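Local atomic coordinates of phenylacetate-coenzyme A ligase (Bacteroides vulgatus, PDB entry 3LAX), a protein that belongs to the AMP-binding ligases and is represented here by a fragment containing their small mobile C-terminal alpha/beta domain. Residues Ala65-Arg68 and Glu69-Gln73; Asn13-Pro16 and Ile17-Glu20. All blocks are in the same frame, centred on the assembly; numbering follows the deposited sequence.

Interaction 1 (Ala65-Arg68 and Glu69-Gln73); sequences ALTR and EITRQ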
loop_
_atom_site.group_PDB
_atom_site.type_symbol
_atom_site.label_atom_id
_atom_site.label_comp_id
_atom_site.label_asym_id
_atom_site.label_seq_id
_atom_site.Cartn_x
_atom_site.Cartn_y
_atom_site.Cartn_z
ATOM N N ALA A 65 -13.839 7.714 -0.069
ATOM C CA ALA A 65 -14.469 6.569 -0.738
ATOM C C ALA A 65 -13.424 5.748 -1.481
ATOM O O ALA A 65 -13.444 4.512 -1.449
ATOM C CB ALA A 65 -15.545 7.047 -1.702
ATOM N N LEU A 66 -12.507 6.439 -2.146
ATOM C CA LEU A 66 -11.416 5.792 -2.867
ATOM C C LEU A 66 -10.552 4.989 -1.895
ATOM O O LEU A 66 -10.218 3.832 -2.162
ATOM C CB LEU A 66 -10.577 6.851 -3.596
ATOM C CG LEU A 66 -9.297 6.407 -4.298
ATOM C CD1 LEU A 66 -9.573 5.323 -5.350
ATOM C CD2 LEU A 66 -8.580 7.610 -4.907
ATOM N N THR A 67 -10.202 5.593 -0.767
ATOM C CA THR A 67 -9.377 4.927 0.236
ATOM C C THR A 67 -10.078 3.657 0.723
ATOM O O THR A 67 -9.455 2.596 0.845
ATOM C CB THR A 67 -9.089 5.871 1.423
ATOM O OG1 THR A 67 -8.359 7.012 0.957
ATOM C CG2 THR A 67 -8.244 5.160 2.482
ATOM N N ARG A 68 -11.379 3.757 0.980
ATOM C CA ARG A 68 -12.190 2.626 1.441
ATOM C C ARG A 68 -12.202 1.503 0.409
ATOM O O ARG A 68 -12.018 0.326 0.751
ATOM C CB ARG A 68 -13.615 3.112 1.717
ATOM C CG ARG A 68 -14.659 2.045 2.031
ATOM C CD ARG A 68 -16.064 2.670 1.837
ATOM N NE ARG A 68 -17.151 1.872 2.402
ATOM C CZ ARG A 68 -18.446 2.125 2.226
ATOM N NH1 ARG A 68 -18.839 3.150 1.480
ATOM N NH2 ARG A 68 -19.355 1.344 2.794
ATOM N N GLU A 69 -12.408 1.846 -0.854
ATOM C CA GLU A 69 -12.478 0.827 -1.900
ATOM C C GLU A 69 -11.138 0.117 -2.086
ATOM O O GLU A 69 -11.090 -1.108 -2.251
ATOM C CB GLU A 69 -12.950 1.446 -3.219
ATOM C CG GLU A 69 -12.971 0.461 -4.389
ATOM C CD GLU A 69 -13.938 -0.711 -4.204
ATOM O OE1 GLU A 69 -14.770 -0.717 -3.267
ATOM O OE2 GLU A 69 -13.867 -1.635 -5.029
ATOM N N ILE A 70 -10.044 0.863 -2.046
ATOM C CA ILE A 70 -8.715 0.251 -2.146
ATOM C C ILE A 70 -8.487 -0.703 -0.972
ATOM O O ILE A 70 -8.001 -1.833 -1.145
ATOM C CB ILE A 70 -7.594 1.326 -2.184
ATOM C CG1 ILE A 70 -7.711 2.172 -3.459
ATOM C CG2 ILE A 70 -6.213 0.667 -2.097
ATOM C CD1 ILE A 70 -7.025 3.542 -3.382
ATOM N N THR A 71 -8.837 -0.252 0.228
ATOM C CA THR A 71 -8.657 -1.068 1.429
ATOM C C THR A 71 -9.427 -2.387 1.313
ATOM O O THR A 71 -8.898 -3.465 1.606
ATOM C CB THR A 71 -9.092 -0.305 2.691
ATOM O OG1 THR A 71 -8.351 0.920 2.772
ATOM C CG2 THR A 71 -8.817 -1.122 3.951
ATOM N N ARG A 72 -10.673 -2.295 0.871
ATOM C CA ARG A 72 -11.544 -3.453 0.689
ATOM C C ARG A 72 -10.933 -4.445 -0.299
ATOM O O ARG A 72 -10.832 -5.642 -0.030
ATOM C CB ARG A 72 -12.890 -2.947 0.158
ATOM C CG ARG A 72 -14.065 -3.895 0.257
ATOM C CD ARG A 72 -15.373 -3.088 0.237
ATOM N NE ARG A 72 -15.222 -1.802 -0.448
ATOM C CZ ARG A 72 -15.959 -0.724 -0.191
ATOM N NH1 ARG A 72 -16.896 -0.777 0.743
ATOM N NH2 ARG A 72 -15.759 0.412 -0.866
ATOM N N GLN A 73 -10.526 -3.940 -1.461
ATOM C CA GLN A 73 -9.958 -4.810 -2.489
ATOM C C GLN A 73 -8.662 -5.455 -2.026
ATOM O O GLN A 73 -8.424 -6.644 -2.295
ATOM C CB GLN A 73 -9.726 -4.058 -3.796
ATOM C CG GLN A 73 -11.017 -3.749 -4.550
ATOM C CD GLN A 73 -10.742 -3.274 -5.954
ATOM O OE1 GLN A 73 -9.730 -3.636 -6.555
ATOM N NE2 GLN A 73 -11.627 -2.440 -6.484
HETATM O O HOH W 1 -15.894 3.293 -1.364
#
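Ala65 O takes the amide of Glu69 at 2.9 Å from N to O, the first of five consecutive i to i+4 bonds in this part of helix 60-78. A water donates to the same Ala65 O and, in the conformer given here, one of two modelled for Arg72, accepts a weak bond from Arg72 NH2, lying at the edge of the guanidinium and in its plane. Leu66 works on the buried side. Besides the backbone bond from Ile70 N to Leu66 O, its CD1 meets Ile70 CD1 at 3.7 Å; the two side chains cross at a slant, and both also touch Phe26. Thr67 O is gripped twice by one residue, since Thr71 N and Thr71 OG1 (2.8 Å from Thr67 O) approach it from opposite faces of the carbonyl plane. The hydroxyl can do this because chi1 of Thr71, -57°, sets OG1 beside its own backbone N. Thr67 OG1 itself bonds to Leu63 O. Arg68 stretches outward from CG to NE, and Arg72, in the same conformer, lays its guanidinium against that chain: Arg68 CG sits over one face, 3.5 Å from Arg72 NH2. Two like charges then come close, Arg68 NE and Arg72 NH1 being 3.1 Å apart. Glu69 OE1 probably offsets part of that cost through a salt bridge to this conformer's Arg72 NH2 (2.8 Å), while its OE2 receives an almost straight bond from Gln73 NE2. The whole is an amphipathic helix, with the exposed arginines Arg68 and Arg72 on its outer side and Leu66 and Ile70 resting on Leu86 and Val84, in the beta-alpha-beta unit of strand 43-52, helix 60-78 and strand 83-87.

Interaction 2 (Asn13-Pro16 and Ile17-Glu20); sequences NIFP and IQIE
Phe15 and Gln18 meet where strand 12-14 gives way to helix 16-24. The glutamine, in the conformer given of two modelled, curls back over the start of the helix: its CG lies beside its own backbone N (chi1 -65°) and the chain then runs straight on, which brings CG to 3.1 Å from Phe15 O. The amide end lies near Phe15, but which of its atoms is N and which O is doubtful. Phe15 swings its ring away from the helix. The backbone also closes the turn: Gln18 N donates to Phe15 O at 2.9 Å, coming in from above the carbonyl plane.

This is a strand-to-helix junction with proline at the joint; Pro16 has no amide hydrogen to give and is well suited to a helix start. Pro16 O accepts from Glu20 N at 3.1 Å in a nearly straight bond, and more weakly from Ile19 N.

Ile19 packs against the end of that carbonyl, with CB 3.4 Å from Pro16 O. Its CG1, beside the backbone N, sends CD1 back toward the strand, where it makes, in the one of two Ile14 conformers given, a loose apolar contact with Ile14 CG2 at 4.4 Å. Both isoleucines also pack on Ile78 of helix 60-78. Ile17 turns the other way, its end leading outward, and sets CG2 4.3 Å from Phe15 CB. Glu20 extends fully from the helix, and its OE1 is hydrogen-bonded to Tyr33 OH.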
loop_
_atom_site.group_PDB
_atom_site.type_symbol
_atom_site.label_atom_id
_atom_site.label_comp_id
_atom_site.label_asym_id
_atom_site.label_seq_id
_atom_site.Cartn_x
_atom_site.Cartn_y
_atom_site.Cartn_z
ATOM N N ASN A 13 1.467 -15.168 4.582
ATOM C CA ASN A 13 2.354 -14.919 3.456
ATOM C C ASN A 13 1.651 -14.032 2.448
ATOM O O ASN A 13 0.524 -14.313 2.045
ATOM C CB ASN A 13 2.766 -16.227 2.771
ATOM C CG ASN A 13 3.694 -17.062 3.616
ATOM O OD1 ASN A 13 4.635 -17.669 3.104
ATOM N ND2 ASN A 13 3.441 -17.098 4.916
ATOM N N ILE A 14 2.327 -12.971 2.030
ATOM C CA ILE A 14 1.764 -12.003 1.097
ATOM C C ILE A 14 2.756 -11.683 -0.011
ATOM O O ILE A 14 3.925 -11.420 0.263
ATOM C CB ILE A 14 1.416 -10.694 1.834
ATOM C CG1 ILE A 14 0.322 -10.944 2.872
ATOM C CG2 ILE A 14 0.982 -9.604 0.854
ATOM C CD1 ILE A 14 0.110 -9.781 3.805
ATOM N N PHE A 15 2.292 -11.697 -1.253
ATOM C CA PHE A 15 3.121 -11.302 -2.376
ATOM C C PHE A 15 2.791 -9.865 -2.741
ATOM O O PHE A 15 1.684 -9.578 -3.178
ATOM C CB PHE A 15 2.892 -12.226 -3.572
ATOM C CG PHE A 15 3.389 -13.609 -3.353
ATOM C CD1 PHE A 15 4.700 -13.941 -3.660
ATOM C CD2 PHE A 15 2.558 -14.575 -2.820
ATOM C CE1 PHE A 15 5.170 -15.223 -3.454
ATOM C CE2 PHE A 15 3.019 -15.861 -2.608
ATOM C CZ PHE A 15 4.328 -16.183 -2.924
ATOM N N PRO A 16 3.752 -8.959 -2.548
ATOM C CA PRO A 16 3.500 -7.540 -2.815
ATOM C C PRO A 16 3.028 -7.272 -4.242
ATOM O O PRO A 16 2.330 -6.278 -4.465
ATOM C CB PRO A 16 4.858 -6.881 -2.549
ATOM C CG PRO A 16 5.549 -7.812 -1.585
ATOM C CD PRO A 16 5.100 -9.194 -1.991
ATOM N N ILE A 17 3.363 -8.134 -5.196
ATOM C CA ILE A 17 2.884 -7.902 -6.551
ATOM C C ILE A 17 1.338 -7.893 -6.604
ATOM O O ILE A 17 0.749 -7.215 -7.448
ATOM C CB ILE A 17 3.494 -8.911 -7.569
ATOM C CG1 ILE A 17 3.396 -8.367 -8.991
ATOM C CG2 ILE A 17 2.853 -10.294 -7.443
ATOM C CD1 ILE A 17 2.029 -8.475 -9.602
ATOM N N GLN A 18 0.690 -8.649 -5.716
ATOM C CA GLN A 18 -0.773 -8.693 -5.551
ATOM C C GLN A 18 -1.333 -7.299 -5.304
ATOM O O GLN A 18 -2.398 -6.914 -5.780
ATOM C CB GLN A 18 -1.139 -9.530 -4.307
ATOM C CG GLN A 18 -0.796 -11.030 -4.324
ATOM C CD GLN A 18 -1.183 -11.743 -3.016
ATOM O OE1 GLN A 18 -2.327 -12.173 -2.835
ATOM N NE2 GLN A 18 -0.224 -11.877 -2.110
ATOM N N ILE A 19 -0.626 -6.575 -4.450
ATOM C CA ILE A 19 -1.041 -5.236 -4.056
ATOM C C ILE A 19 -0.869 -4.292 -5.245
ATOM O O ILE A 19 -1.770 -3.517 -5.578
ATOM C CB ILE A 19 -0.198 -4.771 -2.856
ATOM C CG1 ILE A 19 -0.570 -5.597 -1.611
ATOM C CG2 ILE A 19 -0.387 -3.275 -2.604
ATOM C CD1 ILE A 19 0.403 -5.490 -0.455
ATOM N N GLU A 20 0.294 -4.364 -5.881
ATOM C CA GLU A 20 0.587 -3.553 -7.055
ATOM C C GLU A 20 -0.486 -3.711 -8.124
ATOM O O GLU A 20 -0.977 -2.736 -8.682
ATOM C CB GLU A 20 1.949 -3.957 -7.622
ATOM C CG GLU A 20 2.398 -3.174 -8.826
ATOM C CD GLU A 20 3.764 -3.632 -9.299
ATOM O OE1 GLU A 20 4.747 -3.503 -8.531
ATOM O OE2 GLU A 20 3.853 -4.142 -10.427
#

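From the N terminus, the chain first pairs strand 7-9 with strand 12-14, and interaction 2 then makes the turn from that small hairpin into helix 16-24. The chain next runs through strands 32-40 and 43-52 before entering helix 60-78, where interaction 1 joins successive turns. Each contact is local and closes no long loop; they stand in series, neither nested nor crossed. The centres of interactions 1 and 2 are about 16 Å apart. The nearest atoms of interactions 1 and 2 are about 7 Å apart, without touching. The two helices provide the connection: Ile70 packs on Leu23 of helix 16-24, while Ile19 packs on Leu74 of helix 60-78.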